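Local coordinates for protein serine-tRNA ligase (Naegleria fowleri, PDB 6BLJ) that probably attaches serine to its cognate tRNA through an ATP-dependent seryl-adenylate step, as other class II seryl-tRNA synthetases do, at residues R74-P88 against L109-Y123. Numbering follows the deposited sequence.
Sequences RMKNKVPLGDDLELP and LAKLNTNQLKKLSTY
Leu81 lies beside Thr114, their CA atoms 5.0 Å apart, where the loop after helix 38-76 runs past the first turn of helix 114-147 and Leu81 O accepts weak hydrogen bonds from the N atoms of Thr114 and Asn115. Asn113 and Gln116 form a capping box there, and both amides also grip the loop. Asn113 OD1 caps Gln116 N, and its ND2 meets Asp83 O at 3.0 Å, on a lone pair in the carbonyl plane. Gln116 OE1 accepts from Asn113 N; Gln116 NE2 donates to Glu86 O at 3.0 Å (N-H...O 164°). The extended Arg74 chain slides past Thr114 and sets its guanidinium edge against the turn before the helix: NH1 bonds Leu112 O at 2.7 Å, NH2 donates to Leu109 O from above the carbonyl plane, and Leu117 CD1 sits 3.3 Å above the group's centre. Bent at its last torsion (chi4 84°), Lys119 brings NZ to Asp84 OD1, a salt bridge of 2.5 Å, and hydrogen-bonds Leu85 O from above its carbonyl plane. Leu87 CD2 packs on Leu120 CB. The contact lies at the tip of the long antiparallel helical arm, which binds tRNA in this family and probably here: Glu70 of helix 38-76 salt-bridges Arg74 NE, and helix 89-93 touches Leu87 and Leu120.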
loop_
_atom_site.group_PDB
_atom_site.type_symbol
_atom_site.label_atom_id
_atom_site.label_comp_id
_atom_site.label_asym_id
_atom_site.label_seq_id
_atom_site.Cartn_x
_atom_site.Cartn_y
_atom_site.Cartn_z
ATOM N N ARG A 74 17.665 14.688 -64.445
ATOM C CA ARG A 74 18.955 15.340 -64.650
ATOM C C ARG A 74 20.005 14.344 -65.129
ATOM O O ARG A 74 20.811 14.664 -66.012
ATOM C CB ARG A 74 19.409 16.040 -63.366
ATOM C CG ARG A 74 18.621 17.315 -63.026
ATOM C CD ARG A 74 19.183 18.013 -61.787
ATOM N NE ARG A 74 18.341 19.118 -61.328
ATOM C CZ ARG A 74 18.705 19.997 -60.394
ATOM N NH1 ARG A 74 19.899 19.901 -59.822
ATOM N NH2 ARG A 74 17.879 20.970 -60.029
ATOM N N MET A 75 19.996 13.122 -64.583
ATOM C CA MET A 75 20.979 12.126 -65.005
ATOM C C MET A 75 20.755 11.701 -66.458
ATOM O O MET A 75 21.718 11.505 -67.206
ATOM C CB MET A 75 20.931 10.911 -64.074
ATOM C CG MET A 75 21.124 11.228 -62.584
ATOM S SD MET A 75 22.604 12.198 -62.168
ATOM C CE MET A 75 22.694 11.876 -60.402
ATOM N N LYS A 76 19.492 11.549 -66.873
ATOM C CA LYS A 76 19.205 11.155 -68.251
ATOM C C LYS A 76 19.653 12.230 -69.236
ATOM O O LYS A 76 20.118 11.914 -70.342
ATOM C CB LYS A 76 17.707 10.857 -68.405
ATOM N N ASN A 77 19.554 13.498 -68.838
ATOM C CA ASN A 77 19.978 14.628 -69.651
ATOM C C ASN A 77 21.460 14.952 -69.511
ATOM O O ASN A 77 21.920 15.934 -70.103
ATOM C CB ASN A 77 19.144 15.864 -69.298
ATOM C CG ASN A 77 17.866 15.944 -70.107
ATOM O OD1 ASN A 77 17.859 15.644 -71.305
ATOM N ND2 ASN A 77 16.777 16.342 -69.460
ATOM N N LYS A 78 22.208 14.151 -68.748
ATOM C CA LYS A 78 23.655 14.325 -68.569
ATOM C C LYS A 78 23.988 15.692 -67.964
ATOM O O LYS A 78 24.947 16.352 -68.368
ATOM C CB LYS A 78 24.417 14.113 -69.885
ATOM C CG LYS A 78 24.077 12.826 -70.663
ATOM C CD LYS A 78 23.998 11.587 -69.763
ATOM C CE LYS A 78 24.321 10.292 -70.519
ATOM N NZ LYS A 78 23.461 10.044 -71.713
ATOM N N VAL A 79 23.196 16.120 -66.989
ATOM C CA VAL A 79 23.446 17.392 -66.300
ATOM C C VAL A 79 24.601 17.205 -65.318
ATOM O O VAL A 79 24.578 16.247 -64.525
ATOM C CB VAL A 79 22.185 17.870 -65.581
ATOM C CG1 VAL A 79 22.498 19.079 -64.684
ATOM C CG2 VAL A 79 21.094 18.210 -66.584
ATOM N N PRO A 80 25.617 18.078 -65.336
ATOM C CA PRO A 80 26.716 17.958 -64.364
ATOM C C PRO A 80 26.211 18.003 -62.924
ATOM O O PRO A 80 25.220 18.668 -62.609
ATOM C CB PRO A 80 27.605 19.168 -64.680
ATOM C CG PRO A 80 27.293 19.505 -66.117
ATOM C CD PRO A 80 25.834 19.184 -66.287
ATOM N N LEU A 81 26.913 17.276 -62.043
ATOM C CA LEU A 81 26.479 17.172 -60.648
ATOM C C LEU A 81 26.718 18.463 -59.874
ATOM O O LEU A 81 25.955 18.783 -58.956
ATOM C CB LEU A 81 27.193 16.009 -59.951
ATOM C CG LEU A 81 26.873 14.588 -60.431
ATOM C CD1 LEU A 81 27.745 13.575 -59.712
ATOM C CD2 LEU A 81 25.410 14.273 -60.200
ATOM N N GLY A 82 27.753 19.216 -60.226
ATOM C CA GLY A 82 28.124 20.383 -59.459
ATOM C C GLY A 82 29.088 20.038 -58.345
ATOM O O GLY A 82 29.447 18.878 -58.111
ATOM N N ASP A 83 29.518 21.081 -57.638
ATOM C CA ASP A 83 30.408 20.879 -56.508
ATOM C C ASP A 83 29.648 20.295 -55.316
ATOM O O ASP A 83 28.412 20.289 -55.264
ATOM C CB ASP A 83 31.081 22.193 -56.114
ATOM C CG ASP A 83 32.044 22.677 -57.169
ATOM O OD1 ASP A 83 32.608 21.815 -57.882
ATOM O OD2 ASP A 83 32.227 23.909 -57.283
ATOM N N ASP A 84 30.423 19.803 -54.347
ATOM C CA ASP A 84 29.907 19.159 -53.137
ATOM C C ASP A 84 29.502 20.238 -52.127
ATOM O O ASP A 84 30.086 20.395 -51.054
ATOM C CB ASP A 84 30.960 18.211 -52.573
ATOM C CG ASP A 84 30.442 17.370 -51.413
ATOM O OD1 ASP A 84 29.213 17.223 -51.278
ATOM O OD2 ASP A 84 31.277 16.864 -50.631
ATOM N N LEU A 85 28.477 21.001 -52.496
ATOM C CA LEU A 85 28.066 22.148 -51.699
ATOM C C LEU A 85 27.128 21.732 -50.574
ATOM O O LEU A 85 26.378 20.757 -50.688
ATOM C CB LEU A 85 27.372 23.188 -52.578
ATOM C CG LEU A 85 28.187 23.750 -53.747
ATOM C CD1 LEU A 85 27.295 24.576 -54.647
ATOM C CD2 LEU A 85 29.344 24.583 -53.225
ATOM N N GLU A 86 27.170 22.491 -49.480
ATOM C CA GLU A 86 26.193 22.328 -48.416
ATOM C C GLU A 86 24.856 22.936 -48.833
ATOM O O GLU A 86 24.786 23.762 -49.751
ATOM C CB GLU A 86 26.687 22.979 -47.120
ATOM C CG GLU A 86 27.999 22.409 -46.589
ATOM C CD GLU A 86 27.914 20.919 -46.308
ATOM O OE1 GLU A 86 26.955 20.495 -45.635
ATOM O OE2 GLU A 86 28.798 20.170 -46.775
ATOM N N LEU A 87 23.785 22.503 -48.155
ATOM C CA LEU A 87 22.474 23.109 -48.355
ATOM C C LEU A 87 22.461 24.516 -47.762
ATOM O O LEU A 87 22.939 24.718 -46.641
ATOM C CB LEU A 87 21.367 22.281 -47.678
ATOM C CG LEU A 87 21.187 20.800 -48.010
ATOM C CD1 LEU A 87 20.183 20.156 -47.061
ATOM C CD2 LEU A 87 20.738 20.637 -49.451
ATOM N N PRO A 88 21.911 25.499 -48.472
ATOM C CA PRO A 88 21.793 26.841 -47.891
ATOM C C PRO A 88 20.925 26.831 -46.642
ATOM O O PRO A 88 19.960 26.069 -46.535
ATOM C CB PRO A 88 21.144 27.660 -49.012
ATOM C CG PRO A 88 21.442 26.895 -50.261
ATOM C CD PRO A 88 21.448 25.455 -49.868
ATOM N N LEU A 109 13.767 23.734 -57.129
ATOM C CA LEU A 109 14.855 22.763 -57.135
ATOM C C LEU A 109 15.966 23.133 -58.109
ATOM O O LEU A 109 17.098 22.661 -57.946
ATOM C CB LEU A 109 14.326 21.369 -57.473
ATOM C CG LEU A 109 13.176 20.804 -56.628
ATOM C CD1 LEU A 109 12.758 19.429 -57.142
ATOM C CD2 LEU A 109 13.529 20.743 -55.139
ATOM N N ALA A 110 15.672 23.964 -59.114
ATOM C CA ALA A 110 16.701 24.366 -60.068
ATOM C C ALA A 110 17.811 25.168 -59.408
ATOM O O ALA A 110 18.927 25.209 -59.935
ATOM C CB ALA A 110 16.082 25.173 -61.214
ATOM N N LYS A 111 17.528 25.805 -58.271
ATOM C CA LYS A 111 18.553 26.532 -57.532
ATOM C C LYS A 111 19.621 25.611 -56.951
ATOM O O LYS A 111 20.731 26.073 -56.671
ATOM C CB LYS A 111 17.905 27.344 -56.406
ATOM C CG LYS A 111 16.907 28.390 -56.871
ATOM C CD LYS A 111 16.228 29.043 -55.676
ATOM C CE LYS A 111 15.207 30.090 -56.095
ATOM N NZ LYS A 111 14.538 30.688 -54.903
ATOM N N LEU A 112 19.318 24.328 -56.767
ATOM C CA LEU A 112 20.226 23.374 -56.146
ATOM C C LEU A 112 20.829 22.457 -57.203
ATOM O O LEU A 112 20.121 21.985 -58.100
ATOM C CB LEU A 112 19.491 22.535 -55.089
ATOM C CG LEU A 112 18.751 23.338 -54.021
ATOM C CD1 LEU A 112 17.764 22.471 -53.241
ATOM C CD2 LEU A 112 19.762 24.003 -53.089
ATOM N N ASN A 113 22.138 22.204 -57.097
ATOM C CA ASN A 113 22.755 21.222 -57.976
ATOM C C ASN A 113 22.377 19.815 -57.508
ATOM O O ASN A 113 21.723 19.628 -56.480
ATOM C CB ASN A 113 24.274 21.430 -58.067
ATOM C CG ASN A 113 25.024 21.116 -56.763
ATOM O OD1 ASN A 113 24.594 20.295 -55.935
ATOM N ND2 ASN A 113 26.176 21.774 -56.587
ATOM N N THR A 114 22.786 18.805 -58.275
ATOM C CA THR A 114 22.296 17.458 -57.996
ATOM C C THR A 114 22.885 16.903 -56.702
ATOM O O THR A 114 22.202 16.178 -55.969
ATOM C CB THR A 114 22.592 16.542 -59.180
ATOM O OG1 THR A 114 21.894 17.046 -60.330
ATOM C CG2 THR A 114 22.119 15.121 -58.890
ATOM N N ASN A 115 24.144 17.243 -56.392
ATOM C CA ASN A 115 24.701 16.871 -55.093
ATOM C C ASN A 115 23.880 17.466 -53.952
ATOM O O ASN A 115 23.617 16.790 -52.947
ATOM C CB ASN A 115 26.160 17.318 -54.985
ATOM C CG ASN A 115 27.097 16.503 -55.862
ATOM O OD1 ASN A 115 26.875 15.312 -56.094
ATOM N ND2 ASN A 115 28.156 17.144 -56.353
ATOM N N GLN A 116 23.458 18.728 -54.090
ATOM C CA GLN A 116 22.641 19.342 -53.048
ATOM C C GLN A 116 21.263 18.705 -52.965
ATOM O O GLN A 116 20.700 18.598 -51.869
ATOM C CB GLN A 116 22.510 20.844 -53.282
ATOM C CG GLN A 116 23.802 21.629 -53.046
ATOM C CD GLN A 116 23.667 23.059 -53.508
ATOM O OE1 GLN A 116 23.355 23.316 -54.671
ATOM N NE2 GLN A 116 23.874 23.999 -52.596
ATOM N N LEU A 117 20.720 18.231 -54.092
ATOM C CA LEU A 117 19.407 17.604 -54.033
ATOM C C LEU A 117 19.478 16.290 -53.278
ATOM O O LEU A 117 18.561 15.971 -52.509
ATOM C CB LEU A 117 18.852 17.359 -55.443
ATOM C CG LEU A 117 18.451 18.579 -56.269
ATOM C CD1 LEU A 117 18.027 18.173 -57.684
ATOM C CD2 LEU A 117 17.343 19.329 -55.563
ATOM N N LYS A 118 20.599 15.572 -53.388
ATOM C CA LYS A 118 20.689 14.317 -52.661
ATOM C C LYS A 118 20.908 14.571 -51.178
ATOM O O LYS A 118 20.403 13.805 -50.346
ATOM C CB LYS A 118 21.818 13.452 -53.235
ATOM C CG LYS A 118 21.689 13.168 -54.731
ATOM C CD LYS A 118 22.556 11.996 -55.161
ATOM C CE LYS A 118 23.385 12.349 -56.381
ATOM N NZ LYS A 118 23.506 11.182 -57.304
ATOM N N LYS A 119 21.601 15.662 -50.828
ATOM C CA LYS A 119 21.734 16.026 -49.417
ATOM C C LYS A 119 20.384 16.417 -48.826
ATOM O O LYS A 119 20.084 16.112 -47.662
ATOM C CB LYS A 119 22.705 17.198 -49.247
ATOM C CG LYS A 119 24.188 16.878 -49.289
ATOM C CD LYS A 119 24.967 18.126 -48.881
ATOM C CE LYS A 119 26.441 17.848 -48.640
ATOM N NZ LYS A 119 27.236 17.861 -49.903
ATOM N N LEU A 120 19.576 17.129 -49.611
ATOM C CA LEU A 120 18.269 17.563 -49.146
ATOM C C LEU A 120 17.382 16.365 -48.829
ATOM O O LEU A 120 16.683 16.352 -47.808
ATOM C CB LEU A 120 17.630 18.470 -50.201
ATOM C CG LEU A 120 16.193 18.941 -49.986
ATOM C CD1 LEU A 120 16.116 19.703 -48.662
ATOM C CD2 LEU A 120 15.729 19.814 -51.153
ATOM N N SER A 121 17.383 15.352 -49.707
ATOM C CA SER A 121 16.562 14.163 -49.467
ATOM C C SER A 121 16.998 13.461 -48.181
ATOM O O SER A 121 16.159 13.022 -47.384
ATOM C CB SER A 121 16.635 13.215 -50.667
ATOM O OG SER A 121 15.754 12.108 -50.510
ATOM N N THR A 122 18.310 13.337 -47.974
ATOM C CA THR A 122 18.830 12.746 -46.743
ATOM C C THR A 122 18.405 13.559 -45.526
ATOM O O THR A 122 17.967 13.006 -44.512
ATOM C CB THR A 122 20.357 12.679 -46.813
ATOM O OG1 THR A 122 20.752 11.777 -47.853
ATOM C CG2 THR A 122 20.938 12.214 -45.468
ATOM N N TYR A 123 18.519 14.882 -45.621
ATOM C CA TYR A 123 18.099 15.755 -44.536
ATOM C C TYR A 123 16.622 15.560 -44.215
ATOM O O TYR A 123 16.245 15.380 -43.048
ATOM C CB TYR A 123 18.399 17.206 -44.917
ATOM C CG TYR A 123 17.869 18.230 -43.948
ATOM C CD1 TYR A 123 18.543 18.519 -42.771
ATOM C CD2 TYR A 123 16.707 18.934 -44.230
ATOM C CE1 TYR A 123 18.056 19.470 -41.883
ATOM C CE2 TYR A 123 16.218 19.886 -43.353
ATOM C CZ TYR A 123 16.896 20.148 -42.181
ATOM O OH TYR A 123 16.411 21.091 -41.305
HETATM O O HOH W 1 22.801 15.664 -62.295
HETATM O O HOH W 2 23.565 19.887 -60.915
HETATM O O HOH W 3 28.304 23.944 -58.097
#